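Local coordinates for protein NUDIX hydrolase (Nitrosomonas europaea, PDB 2B0V) that probably hydrolyses nucleoside di- and triphosphates and thiamine diphosphate, using magnesium, as a monomeric Nudix hydrolase of the NudJ subfamily, at residues 12-17 against 134-139; 20-25 against 60-65; 41-46 against 52-57; 47-52 against 142-147; 71-76 against 130-135. One frame throughout, in Å; residues are numbered along the deposited sequence. Where two conformers were deposited one is given.

How the contacts relate
The contacts surround two helices that flank the mixed sheet of a Nudix domain. Contacts 2, 3 and 4 involve helix 48-60 or its end. Contacts 1 and 5 use helix 128-137 and share Glu134 and Asp135, with centres about 10 Å apart. Strand 8-17 lies between the two helices: Ala13 packs on Cys52 and Val56, while Val14 faces Tyr136. The centres of contacts 1 and 3 are about 19 Å apart. Contact 3 lies within the Nudix box, whose helix glutamates bind magnesium in relatives. Contact 4 shares Cys52 with it, its centre about 11 Å away. The Leu147 side chain of contact 4 is about 8 Å from a bound sodium ion.

Contact 1: residues 12-17 against 134-139; sequences AAVIEQ and EDYHAG
Tyr136 carries the whole contact, meeting Val14 through a ring face and Glu16 through its hydroxyl. It sits near the end of helix 128-137. With CG anti to the backbone N (chi1 169°), its ring reaches toward strand 8-17. CG1 of Val14 lies over one ring face, shifted toward the rim and 3.6 Å from Tyr136 CG. This is a CH-pi contact, with the line from CG1 to the ring centroid 23° off the normal. At the far end of the ring, Tyr136 OH donates to Glu16 OE1 at 2.7 Å. That oxygen lies in the ring plane and uses its anti lone pair, with the carboxylate turned 50° from the ring. The Glu16 chain bends at chi2, and its CB also packs 3.6 Å from Tyr136 CE2. The other oxygen, Glu16 OE2, takes a bond from Asp19 N. Further on, the helix closes in a Schellman motif. Gly139, with positive phi, donates its N to Tyr136 O at 3.1 Å. Arg141 also bonds Tyr136 O and makes a cation-pi contact with its ring. Tyr21 of strand 20-26, Thr70 of strand 62-77 and Ser90 of strand 82-96 touch Tyr136, which places the helix end against the sheet.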
# COMPACT_ATOMS: atom_id res chain seq x y z
N ALA A 12 -1.13 -3.42 0.69
CA ALA A 12 -0.98 -1.99 0.61
C ALA A 12 -1.12 -1.40 1.99
O ALA A 12 -1.81 -1.97 2.83
CB ALA A 12 -2.04 -1.41 -0.32
N ALA A 13 -0.46 -0.27 2.24
CA ALA A 13 -0.46 0.36 3.55
C ALA A 13 -1.03 1.75 3.49
O ALA A 13 -0.58 2.57 2.66
CB ALA A 13 1.00 0.45 4.09
N VAL A 14 -2.01 2.01 4.37
CA VAL A 14 -2.53 3.33 4.62
C VAL A 14 -1.81 3.88 5.83
O VAL A 14 -2.00 3.37 6.95
CB VAL A 14 -4.08 3.34 4.82
CG1 VAL A 14 -4.57 4.75 5.18
CG2 VAL A 14 -4.78 2.85 3.53
N ILE A 15 -0.95 4.87 5.60
CA ILE A 15 -0.12 5.45 6.67
C ILE A 15 -0.49 6.92 6.78
O ILE A 15 -0.14 7.71 5.92
CB ILE A 15 1.38 5.30 6.33
CG1 ILE A 15 1.76 3.81 6.22
CG2 ILE A 15 2.24 5.98 7.44
CD1 ILE A 15 2.98 3.56 5.32
N GLU A 16 -1.20 7.27 7.85
CA GLU A 16 -1.78 8.63 8.06
C GLU A 16 -1.17 9.21 9.32
O GLU A 16 -1.16 8.55 10.36
CB GLU A 16 -3.30 8.53 8.25
CG GLU A 16 -4.05 9.87 8.37
CD GLU A 16 -4.44 10.17 9.81
OE1 GLU A 16 -5.02 9.25 10.47
OE2 GLU A 16 -4.16 11.31 10.29
N GLN A 17 -0.66 10.42 9.21
CA GLN A 17 -0.05 11.12 10.33
C GLN A 17 -0.48 12.56 10.17
O GLN A 17 -0.20 13.19 9.14
CB GLN A 17 1.47 10.94 10.27
CG GLN A 17 2.24 11.39 11.50
CD GLN A 17 3.74 11.05 11.40
OE1 GLN A 17 4.14 10.00 10.87
NE2 GLN A 17 4.57 11.93 11.96
N GLU A 134 -10.65 6.29 1.68
CA GLU A 134 -12.04 6.54 2.08
C GLU A 134 -12.49 5.59 3.18
O GLU A 134 -13.03 6.02 4.18
CB GLU A 134 -12.96 6.47 0.87
CG GLU A 134 -12.65 7.64 -0.10
CD GLU A 134 -13.43 7.55 -1.41
OE1 GLU A 134 -13.82 6.44 -1.84
OE2 GLU A 134 -13.62 8.62 -2.03
N ASP A 135 -12.20 4.30 2.99
CA ASP A 135 -12.60 3.28 3.94
C ASP A 135 -11.88 3.50 5.28
O ASP A 135 -12.50 3.42 6.34
CB ASP A 135 -12.34 1.90 3.34
CG ASP A 135 -13.31 1.58 2.20
OD1 ASP A 135 -14.34 2.28 2.09
OD2 ASP A 135 -13.07 0.62 1.43
N TYR A 136 -10.59 3.83 5.22
CA TYR A 136 -9.82 4.12 6.42
C TYR A 136 -10.43 5.33 7.15
O TYR A 136 -10.63 5.31 8.39
CB TYR A 136 -8.37 4.44 6.05
CG TYR A 136 -7.57 5.01 7.19
CD1 TYR A 136 -7.08 4.19 8.21
CD2 TYR A 136 -7.30 6.38 7.25
CE1 TYR A 136 -6.38 4.71 9.26
CE2 TYR A 136 -6.57 6.92 8.31
CZ TYR A 136 -6.11 6.08 9.31
OH TYR A 136 -5.40 6.62 10.36
N HIS A 137 -10.75 6.37 6.39
CA HIS A 137 -11.34 7.59 6.95
C HIS A 137 -12.71 7.31 7.54
O HIS A 137 -13.10 7.94 8.54
CB HIS A 137 -11.44 8.70 5.89
CG HIS A 137 -11.77 10.04 6.46
ND1 HIS A 137 -10.81 10.95 6.84
CD2 HIS A 137 -12.97 10.63 6.72
CE1 HIS A 137 -11.39 12.04 7.31
NE2 HIS A 137 -12.70 11.88 7.24
N ALA A 138 -13.45 6.39 6.93
CA ALA A 138 -14.77 5.97 7.40
C ALA A 138 -14.73 5.11 8.66
O ALA A 138 -15.77 4.61 9.12
CB ALA A 138 -15.53 5.23 6.28
N GLY A 139 -13.54 4.91 9.23
CA GLY A 139 -13.44 4.22 10.51
C GLY A 139 -13.38 2.71 10.37
O GLY A 139 -13.65 1.96 11.34

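Contact 2: residues 20-25 against 60-65; sequences KYLLVE and TGHSFL
CD2 of Leu22 sits over the centre of the His62 ring, 4.0 Å from its centroid and 12° off the ring normal. It is a CH-pi contact with the methyl almost squarely above the face. Leu22 has CG anti to its own backbone N (chi1 -172°), which carries CG toward the other segment. The CD2 methyl also rests 4.1 Å from Thr60 CB. Two residues further along the strand, Val24 CG1 meets Thr60 CG2 at 3.9 Å, the two side chains crossing at about a right angle.

The His62 ring is steadied from within its own segment. His62 ND1 donates to Thr60 O at 2.9 Å, from above the carbonyl plane, and lies 3.2 Å from Thr60 OG1, a second bonded acceptor. His62 N also donates to Thr60 OG1 at 3.1 Å, which makes an ST turn around Gly61. The hydroxyl is in turn bonded to Val56 O of the helix. If a valine stood in place of Thr60, the oxygen of the ST turn would be lost, and His62 N would probably be left without its mate and the helix end less firmly tied to the strand.

Phe96 stacks on the His62 ring, and Val93 of strand 82-96 touches both Leu22 and His62. The contact thus joins strand 20-26 to the junction between helix 48-60 and strand 62-77.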
# COMPACT_ATOMS: atom_id res chain seq x y z
N LYS A 20 -2.24 13.70 6.86
CA LYS A 20 -1.51 13.44 5.62
C LYS A 20 -1.16 11.97 5.47
O LYS A 20 -1.02 11.25 6.48
CB LYS A 20 -0.22 14.25 5.58
CG LYS A 20 -0.47 15.75 5.70
CD LYS A 20 0.76 16.49 5.32
CE LYS A 20 0.60 18.00 5.49
NZ LYS A 20 0.33 18.28 6.93
N TYR A 21 -1.05 11.51 4.23
CA TYR A 21 -0.80 10.09 3.95
C TYR A 21 0.52 9.91 3.23
O TYR A 21 0.82 10.63 2.29
CB TYR A 21 -1.91 9.52 3.07
CG TYR A 21 -3.27 9.55 3.73
CD1 TYR A 21 -3.73 8.44 4.43
CD2 TYR A 21 -4.08 10.68 3.64
CE1 TYR A 21 -4.99 8.45 5.05
CE2 TYR A 21 -5.35 10.71 4.25
CZ TYR A 21 -5.79 9.60 4.95
OH TYR A 21 -7.03 9.63 5.55
N LEU A 22 1.31 8.91 3.67
CA LEU A 22 2.54 8.56 2.98
C LEU A 22 2.23 7.73 1.73
O LEU A 22 1.78 6.56 1.84
CB LEU A 22 3.48 7.74 3.91
CG LEU A 22 4.89 7.47 3.38
CD1 LEU A 22 5.67 8.74 3.03
CD2 LEU A 22 5.63 6.59 4.44
N LEU A 23 2.53 8.31 0.56
CA LEU A 23 2.25 7.69 -0.73
C LEU A 23 3.49 7.68 -1.54
O LEU A 23 4.46 8.40 -1.24
CB LEU A 23 1.16 8.46 -1.48
CG LEU A 23 -0.23 8.56 -0.82
CD1 LEU A 23 -1.20 9.48 -1.64
CD2 LEU A 23 -0.86 7.16 -0.52
N VAL A 24 3.46 6.93 -2.63
CA VAL A 24 4.59 6.93 -3.53
C VAL A 24 4.17 7.43 -4.90
O VAL A 24 3.05 7.16 -5.34
CB VAL A 24 5.28 5.54 -3.66
CG1 VAL A 24 5.91 5.11 -2.33
CG2 VAL A 24 4.30 4.50 -4.19
N GLU A 25 5.06 8.19 -5.56
CA GLU A 25 4.95 8.41 -7.00
C GLU A 25 5.85 7.39 -7.66
O GLU A 25 7.02 7.24 -7.29
CB GLU A 25 5.35 9.85 -7.36
CG GLU A 25 4.39 10.83 -6.71
CD GLU A 25 4.70 12.29 -6.98
OE1 GLU A 25 5.89 12.63 -7.21
OE2 GLU A 25 3.73 13.08 -6.98
N THR A 60 9.52 3.02 0.51
CA THR A 60 9.58 4.34 1.15
C THR A 60 10.79 4.59 2.05
O THR A 60 11.01 5.75 2.43
CB THR A 60 8.34 4.65 1.99
OG1 THR A 60 8.40 3.94 3.24
CG2 THR A 60 7.07 4.30 1.26
N GLY A 61 11.51 3.54 2.42
CA GLY A 61 12.64 3.69 3.36
C GLY A 61 12.21 3.93 4.80
O GLY A 61 13.03 4.14 5.68
N HIS A 62 10.91 3.82 5.06
CA HIS A 62 10.39 3.85 6.43
C HIS A 62 10.05 2.43 6.93
O HIS A 62 9.49 1.65 6.18
CB HIS A 62 9.07 4.63 6.42
CG HIS A 62 9.20 6.07 6.08
ND1 HIS A 62 9.51 6.54 4.81
CD2 HIS A 62 9.06 7.17 6.86
CE1 HIS A 62 9.55 7.86 4.84
NE2 HIS A 62 9.24 8.27 6.06
N SER A 63 10.33 2.14 8.18
CA SER A 63 9.87 0.87 8.75
C SER A 63 8.42 1.02 9.26
O SER A 63 8.02 2.06 9.78
CB SER A 63 10.82 0.42 9.88
OG SER A 63 10.89 1.42 10.87
N PHE A 64 7.64 -0.05 9.10
CA PHE A 64 6.21 -0.01 9.39
C PHE A 64 5.84 -0.89 10.57
O PHE A 64 6.41 -1.99 10.75
CB PHE A 64 5.50 -0.50 8.14
CG PHE A 64 3.96 -0.44 8.18
CD1 PHE A 64 3.29 0.75 8.34
CD2 PHE A 64 3.21 -1.60 7.96
CE1 PHE A 64 1.85 0.79 8.28
CE2 PHE A 64 1.78 -1.55 7.91
CZ PHE A 64 1.13 -0.36 8.07
N LEU A 65 4.90 -0.39 11.38
CA LEU A 65 4.27 -1.16 12.45
C LEU A 65 2.78 -1.32 12.13
O LEU A 65 2.01 -0.39 12.34
CB LEU A 65 4.43 -0.40 13.77
CG LEU A 65 4.20 -1.13 15.09
CD1 LEU A 65 5.38 -2.04 15.42
CD2 LEU A 65 4.04 -0.08 16.21

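Contact 3: residues 41-46 against 52-57; sequences HLEPGE and CSREVL
The Nudix box spans this loop and helix, and here Arg54 of helix 48-60 ties down the loop. Its chain bends at chi3 (55°), which turns the guanidinium edge to Glu46. The grip is side-on: Arg54 NE donates to Glu46 OE1 at 2.8 Å and Arg54 NH2 to Glu46 OE2 at 2.7 Å. Both oxygens use their syn lone pairs. Arg54 NH2 also donates to His41 O at 3.1 Å. The Glu43 carboxylate stacks over one guanidinium face. Its OE2 lies 3.5 Å from Arg54 NH1, well out of the guanidinium plane. No N-H points at it, so this salt bridge is one of charge alone. Arg54 NH1 forms salt bridges with Glu55 OE2 (the hydrogen bond is weak) and with Glu58. With a leucine at Arg54, Glu43, Glu46 and Glu55 would probably be left as nearby negative charges without their shared partner. The Arg54–Glu46 bridge ties loop to helix in the Nudix box, whose helix glutamates bind magnesium in relatives.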
# COMPACT_ATOMS: atom_id res chain seq x y z
N HIS A 41 3.22 -7.11 -4.53
CA HIS A 41 2.75 -8.47 -4.55
C HIS A 41 3.27 -9.28 -3.37
O HIS A 41 4.44 -9.15 -2.99
CB HIS A 41 3.25 -9.14 -5.81
CG HIS A 41 2.48 -8.78 -7.03
ND1 HIS A 41 2.39 -7.48 -7.50
CD2 HIS A 41 1.76 -9.54 -7.89
CE1 HIS A 41 1.65 -7.46 -8.59
NE2 HIS A 41 1.25 -8.69 -8.85
N LEU A 42 2.42 -10.13 -2.80
CA LEU A 42 2.88 -11.15 -1.86
C LEU A 42 3.93 -12.03 -2.53
O LEU A 42 3.74 -12.46 -3.68
CB LEU A 42 1.68 -12.03 -1.46
CG LEU A 42 2.02 -13.12 -0.43
CD1 LEU A 42 2.28 -12.42 0.90
CD2 LEU A 42 0.82 -14.03 -0.31
N GLU A 43 5.01 -12.33 -1.81
CA GLU A 43 6.10 -13.23 -2.28
C GLU A 43 6.05 -14.54 -1.49
O GLU A 43 5.50 -14.57 -0.39
CB GLU A 43 7.46 -12.54 -2.09
CG GLU A 43 7.57 -11.28 -2.91
CD GLU A 43 8.90 -10.59 -2.71
OE1 GLU A 43 9.69 -11.05 -1.84
OE2 GLU A 43 9.16 -9.59 -3.42
N PRO A 44 6.57 -15.65 -2.06
CA PRO A 44 6.53 -16.88 -1.23
C PRO A 44 7.31 -16.72 0.09
O PRO A 44 8.22 -15.90 0.17
CB PRO A 44 7.23 -17.93 -2.10
CG PRO A 44 7.18 -17.40 -3.49
CD PRO A 44 7.13 -15.90 -3.40
N GLY A 45 6.91 -17.49 1.09
CA GLY A 45 7.69 -17.57 2.33
C GLY A 45 7.44 -16.44 3.31
O GLY A 45 8.25 -16.24 4.23
N GLU A 46 6.35 -15.69 3.12
CA GLU A 46 6.06 -14.62 4.08
C GLU A 46 4.58 -14.51 4.37
O GLU A 46 3.72 -14.83 3.54
CB GLU A 46 6.58 -13.25 3.56
CG GLU A 46 5.81 -12.74 2.33
CD GLU A 46 6.38 -11.46 1.70
OE1 GLU A 46 7.31 -10.84 2.25
OE2 GLU A 46 5.85 -11.06 0.64
N CYS A 52 3.29 -6.65 3.87
CA CYS A 52 2.90 -5.24 3.95
C CYS A 52 4.06 -4.40 4.52
O CYS A 52 4.41 -3.37 3.96
CB CYS A 52 1.62 -5.07 4.76
SG CYS A 52 1.05 -3.32 4.76
N SER A 53 4.66 -4.87 5.62
CA SER A 53 5.76 -4.12 6.21
C SER A 53 6.95 -4.07 5.26
O SER A 53 7.63 -3.04 5.19
CB SER A 53 6.17 -4.76 7.53
OG SER A 53 5.09 -4.68 8.43
N ARG A 54 7.21 -5.17 4.56
CA ARG A 54 8.33 -5.24 3.61
C ARG A 54 8.12 -4.20 2.52
O ARG A 54 9.04 -3.47 2.18
CB ARG A 54 8.42 -6.62 2.99
CG ARG A 54 9.45 -6.68 1.87
CD ARG A 54 9.58 -8.08 1.26
NE ARG A 54 8.30 -8.62 0.78
CZ ARG A 54 7.67 -8.19 -0.30
NH1 ARG A 54 8.17 -7.20 -1.04
NH2 ARG A 54 6.52 -8.75 -0.66
N GLU A 55 6.90 -4.13 1.98
CA GLU A 55 6.63 -3.16 0.92
C GLU A 55 6.80 -1.72 1.39
O GLU A 55 7.37 -0.90 0.65
CB GLU A 55 5.26 -3.40 0.32
CG GLU A 55 5.17 -4.65 -0.64
CD GLU A 55 6.08 -4.59 -1.87
OE1 GLU A 55 6.66 -3.53 -2.19
OE2 GLU A 55 6.21 -5.65 -2.53
N VAL A 56 6.33 -1.38 2.60
CA VAL A 56 6.55 -0.04 3.11
C VAL A 56 8.04 0.29 3.17
O VAL A 56 8.47 1.35 2.68
CB VAL A 56 5.90 0.19 4.49
CG1 VAL A 56 6.25 1.57 5.04
CG2 VAL A 56 4.37 -0.03 4.37
N LEU A 57 8.83 -0.64 3.72
CA LEU A 57 10.27 -0.38 3.79
C LEU A 57 10.92 -0.27 2.42
O LEU A 57 11.74 0.67 2.19
CB LEU A 57 10.91 -1.47 4.66
CG LEU A 57 12.42 -1.43 4.81
CD1 LEU A 57 12.84 -0.15 5.52
CD2 LEU A 57 12.93 -2.65 5.55
O HOH W 1 6.74 -8.02 -3.99

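Contact 4: residues 47-52 against 142-147; sequences SIIQAC and YPLDIL
Ile48 and Ile49 both hold CG1 anti to the carbonyl carbon (chi1 -71° and -70°), with the chain extended at chi2, and together these torsions carry their CD1 methyls toward Leu144 and Leu147. The two isoleucines open helix 48-60. CD1 of Ile49 lies 3.8 Å from Leu144 CB, and it also comes 4.0 Å from Leu144 CD2. CG1 of Ile49 meets Leu147 CD1 at 4.0 Å, as the two side chains slide past each other in opposite directions. Ile48 CD1 touches the other methyl, Leu147 CD2, also at 4.0 Å, with the side chains at about a right angle. Leu147 thus offers one branch to each isoleucine. It was modelled in two conformers, so these two meetings hold for one of them.

All these contacts are apolar. Ser47 caps the helix: its OG accepts from Gln50 N at 3.1 Å. On the other side a short 3-10 turn keeps Leu144 and Leu147 together, with Leu147 N bonded to Leu144 O at 3.1 Å. Phe89 of strand 82-96 touches Ile48, Ile49 and Leu144.

The segment 142-147, near the C-terminus, thus covers the first turn of the Nudix-box helix.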
# COMPACT_ATOMS: atom_id res chain seq x y z
N SER A 47 4.27 -13.97 5.54
CA SER A 47 2.88 -13.73 5.86
C SER A 47 2.42 -12.47 5.14
O SER A 47 3.23 -11.66 4.66
CB SER A 47 2.69 -13.52 7.35
OG SER A 47 3.38 -12.34 7.78
N ILE A 48 1.10 -12.30 5.09
CA ILE A 48 0.56 -11.12 4.42
C ILE A 48 0.94 -9.84 5.20
O ILE A 48 1.33 -8.84 4.62
CB ILE A 48 -0.97 -11.27 4.24
CG1 ILE A 48 -1.21 -12.34 3.19
CG2 ILE A 48 -1.58 -9.95 3.78
CD1 ILE A 48 -2.63 -12.83 3.05
N ILE A 49 0.82 -9.89 6.52
CA ILE A 49 1.18 -8.70 7.31
C ILE A 49 2.66 -8.32 7.12
O ILE A 49 3.02 -7.12 6.99
CB ILE A 49 0.86 -8.92 8.81
CG1 ILE A 49 -0.66 -8.93 8.97
CG2 ILE A 49 1.39 -7.76 9.62
CD1 ILE A 49 -1.15 -9.37 10.35
N GLN A 50 3.53 -9.33 7.14
CA GLN A 50 4.96 -9.04 6.91
C GLN A 50 5.24 -8.55 5.49
O GLN A 50 6.12 -7.69 5.31
CB GLN A 50 5.84 -10.23 7.31
CG GLN A 50 5.83 -10.48 8.85
CD GLN A 50 6.41 -9.31 9.62
OE1 GLN A 50 5.70 -8.42 10.09
NE2 GLN A 50 7.73 -9.28 9.73
N ALA A 51 4.48 -9.02 4.50
CA ALA A 51 4.60 -8.51 3.11
C ALA A 51 4.31 -7.03 3.11
O ALA A 51 4.97 -6.25 2.41
CB ALA A 51 3.60 -9.20 2.22
N CYS A 52 3.29 -6.65 3.87
CA CYS A 52 2.90 -5.24 3.95
C CYS A 52 4.06 -4.40 4.52
O CYS A 52 4.41 -3.37 3.96
CB CYS A 52 1.62 -5.07 4.76
SG CYS A 52 1.05 -3.32 4.76
N TYR A 142 -10.14 -3.33 11.36
CA TYR A 142 -10.42 -4.71 11.75
C TYR A 142 -9.14 -5.32 12.33
O TYR A 142 -8.03 -4.88 11.98
CB TYR A 142 -10.86 -5.49 10.52
CG TYR A 142 -12.02 -4.82 9.82
CD1 TYR A 142 -13.33 -4.96 10.32
CD2 TYR A 142 -11.82 -4.07 8.64
CE1 TYR A 142 -14.41 -4.35 9.67
CE2 TYR A 142 -12.91 -3.46 7.96
CZ TYR A 142 -14.20 -3.63 8.50
OH TYR A 142 -15.29 -3.06 7.88
N PRO A 143 -9.28 -6.28 13.27
CA PRO A 143 -8.11 -6.82 13.97
C PRO A 143 -7.17 -7.56 13.05
O PRO A 143 -7.63 -8.28 12.15
CB PRO A 143 -8.72 -7.79 15.00
CG PRO A 143 -10.13 -7.29 15.19
CD PRO A 143 -10.55 -6.83 13.81
N LEU A 144 -5.87 -7.39 13.28
CA LEU A 144 -4.87 -8.13 12.47
C LEU A 144 -5.05 -9.65 12.57
O LEU A 144 -4.73 -10.40 11.61
CB LEU A 144 -3.46 -7.81 12.93
CG LEU A 144 -3.12 -6.33 12.71
CD1 LEU A 144 -1.79 -6.02 13.41
CD2 LEU A 144 -3.07 -5.97 11.20
N ASP A 145 -5.53 -10.09 13.71
CA ASP A 145 -5.62 -11.54 13.95
C ASP A 145 -6.81 -12.24 13.27
O ASP A 145 -7.04 -13.44 13.48
CB ASP A 145 -5.40 -11.87 15.44
CG ASP A 145 -6.59 -11.62 16.28
OD1 ASP A 145 -7.52 -10.92 15.83
OD2 ASP A 145 -6.61 -12.16 17.42
N ILE A 146 -7.53 -11.49 12.42
CA ILE A 146 -8.37 -12.14 11.41
C ILE A 146 -7.52 -13.13 10.59
O ILE A 146 -8.01 -14.22 10.20
CB ILE A 146 -9.00 -11.10 10.46
CG1 ILE A 146 -10.13 -10.39 11.20
CG2 ILE A 146 -9.63 -11.82 9.28
CD1 ILE A 146 -10.71 -9.17 10.50
N LEU A 147 -6.27 -12.75 10.35
CA LEU A 147 -5.36 -13.53 9.51
C LEU A 147 -4.62 -14.50 10.38
O LEU A 147 -4.12 -14.09 11.44
CB LEU A 147 -4.34 -12.58 8.86
CG LEU A 147 -4.80 -11.88 7.58
CD1 LEU A 147 -3.85 -10.71 7.28
CD2 LEU A 147 -4.78 -12.92 6.46

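Contact 5: residues 71-76 against 130-135; sequences GIYHWT and MQCIED
Tyr73 and Asp135 make the tight end of this contact. Tyr73 OH donates to Asp135 OD2 at 2.6 Å, and the oxygen lies in the ring plane. It uses its anti lone pair. The carboxylate is only 8° from coplanar with the ring, and OD2 also lies 3.2 Å from Tyr73 CE1. Tyr73 has CG anti to the carbonyl carbon (chi1 -56°), which directs the ring from strand 62-77 toward the helix. The sulfur of Cys132 stands oblique to the ring, 3.4 Å from Tyr73 CE2. This sulfur-aromatic contact holds for the given one of two Cys132 conformers and is to that extent doubtful.

Segments 71-76 and 130-135 run nearly antiparallel, at 151°, with axes 10.0 Å apart. The helix covers one face of the mixed sheet, as a flanking helix does in the Nudix fold. Strand 82-96 pairs alongside 62-77, and its Thr88 touches both Tyr73 and Cys132.

The looser side is at Gln131, whose one approach is CG at 4.0 Å from Tyr73 CE1. Water also enters beside the hydroxyl: one molecule donates to Tyr73 OH at 2.8 Å and to Cys132 O at 2.9 Å, bridging the ring to the helix backbone.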
# COMPACT_ATOMS: atom_id res chain seq x y z
N GLY A 71 -9.24 -3.21 4.90
CA GLY A 71 -10.14 -3.77 3.90
C GLY A 71 -9.42 -4.74 2.99
O GLY A 71 -8.19 -4.74 2.94
N ILE A 72 -10.20 -5.61 2.35
CA ILE A 72 -9.66 -6.53 1.34
C ILE A 72 -10.43 -6.31 0.06
O ILE A 72 -11.65 -6.43 0.06
CB ILE A 72 -9.84 -7.99 1.82
CG1 ILE A 72 -9.15 -8.17 3.18
CG2 ILE A 72 -9.27 -8.99 0.76
CD1 ILE A 72 -9.47 -9.54 3.86
N TYR A 73 -9.71 -5.98 -1.00
CA TYR A 73 -10.35 -5.52 -2.26
C TYR A 73 -10.09 -6.50 -3.35
O TYR A 73 -8.95 -6.86 -3.60
CB TYR A 73 -9.81 -4.11 -2.68
CG TYR A 73 -10.01 -3.09 -1.56
CD1 TYR A 73 -11.20 -2.34 -1.48
CD2 TYR A 73 -9.05 -2.94 -0.55
CE1 TYR A 73 -11.40 -1.42 -0.44
CE2 TYR A 73 -9.27 -2.04 0.51
CZ TYR A 73 -10.47 -1.31 0.56
OH TYR A 73 -10.69 -0.44 1.60
N HIS A 74 -11.17 -6.96 -3.99
CA HIS A 74 -11.07 -7.99 -5.00
C HIS A 74 -11.52 -7.36 -6.30
O HIS A 74 -12.69 -7.04 -6.45
CB HIS A 74 -11.98 -9.16 -4.54
CG HIS A 74 -12.06 -10.30 -5.52
ND1 HIS A 74 -12.96 -11.33 -5.36
CD2 HIS A 74 -11.40 -10.55 -6.67
CE1 HIS A 74 -12.83 -12.19 -6.36
NE2 HIS A 74 -11.91 -11.72 -7.19
N TRP A 75 -10.60 -7.13 -7.21
CA TRP A 75 -11.00 -6.51 -8.48
C TRP A 75 -10.17 -6.95 -9.65
O TRP A 75 -9.12 -7.55 -9.48
CB TRP A 75 -10.99 -5.00 -8.33
CG TRP A 75 -9.71 -4.40 -8.61
CD1 TRP A 75 -9.35 -3.69 -9.73
CD2 TRP A 75 -8.57 -4.46 -7.78
NE1 TRP A 75 -8.05 -3.30 -9.64
CE2 TRP A 75 -7.53 -3.75 -8.46
CE3 TRP A 75 -8.31 -5.03 -6.54
CZ2 TRP A 75 -6.27 -3.60 -7.92
CZ3 TRP A 75 -7.04 -4.87 -5.99
CH2 TRP A 75 -6.03 -4.17 -6.68
N THR A 76 -10.65 -6.65 -10.86
CA THR A 76 -9.90 -6.94 -12.07
C THR A 76 -9.55 -5.64 -12.77
O THR A 76 -10.41 -4.79 -12.98
CB THR A 76 -10.69 -7.85 -13.01
OG1 THR A 76 -11.03 -9.04 -12.29
CG2 THR A 76 -9.85 -8.21 -14.24
N MSE A 130 -7.82 5.76 -3.96
CA MSE A 130 -8.78 6.60 -3.26
C MSE A 130 -9.68 5.78 -2.34
O MSE A 130 -9.96 6.18 -1.20
CB MSE A 130 -9.61 7.39 -4.30
CG MSE A 130 -10.45 8.49 -3.73
SE MSE A 130 -9.28 10.02 -3.28
CE MSE A 130 -9.41 9.71 -1.40
N GLN A 131 -10.13 4.62 -2.82
CA GLN A 131 -11.11 3.83 -2.03
C GLN A 131 -10.52 3.41 -0.69
O GLN A 131 -11.21 3.48 0.36
CB GLN A 131 -11.60 2.60 -2.79
CG GLN A 131 -12.80 1.91 -2.10
CD GLN A 131 -13.98 2.86 -1.94
OE1 GLN A 131 -14.48 3.11 -0.84
NE2 GLN A 131 -14.36 3.46 -3.03
N CYS A 132 -9.26 2.96 -0.69
CA CYS A 132 -8.58 2.49 0.55
C CYS A 132 -8.53 3.62 1.59
O CYS A 132 -8.73 3.42 2.79
CB CYS A 132 -7.19 1.92 0.20
SG CYS A 132 -7.23 0.36 -0.79
N ILE A 133 -8.27 4.83 1.11
CA ILE A 133 -8.25 6.00 2.02
C ILE A 133 -9.64 6.34 2.55
O ILE A 133 -9.80 6.62 3.74
CB ILE A 133 -7.64 7.24 1.30
CG1 ILE A 133 -6.14 7.00 1.11
CG2 ILE A 133 -7.88 8.53 2.11
CD1 ILE A 133 -5.45 7.96 0.11
N GLU A 134 -10.65 6.29 1.68
CA GLU A 134 -12.04 6.54 2.08
C GLU A 134 -12.49 5.59 3.18
O GLU A 134 -13.03 6.02 4.18
CB GLU A 134 -12.96 6.47 0.87
CG GLU A 134 -12.65 7.64 -0.10
CD GLU A 134 -13.43 7.55 -1.41
OE1 GLU A 134 -13.82 6.44 -1.84
OE2 GLU A 134 -13.62 8.62 -2.03
N ASP A 135 -12.20 4.30 2.99
CA ASP A 135 -12.60 3.28 3.94
C ASP A 135 -11.88 3.50 5.28
O ASP A 135 -12.50 3.42 6.34
CB ASP A 135 -12.34 1.90 3.34
CG ASP A 135 -13.31 1.58 2.20
OD1 ASP A 135 -14.34 2.28 2.09
OD2 ASP A 135 -13.07 0.62 1.43
O HOH W 2 -8.70 0.56 3.25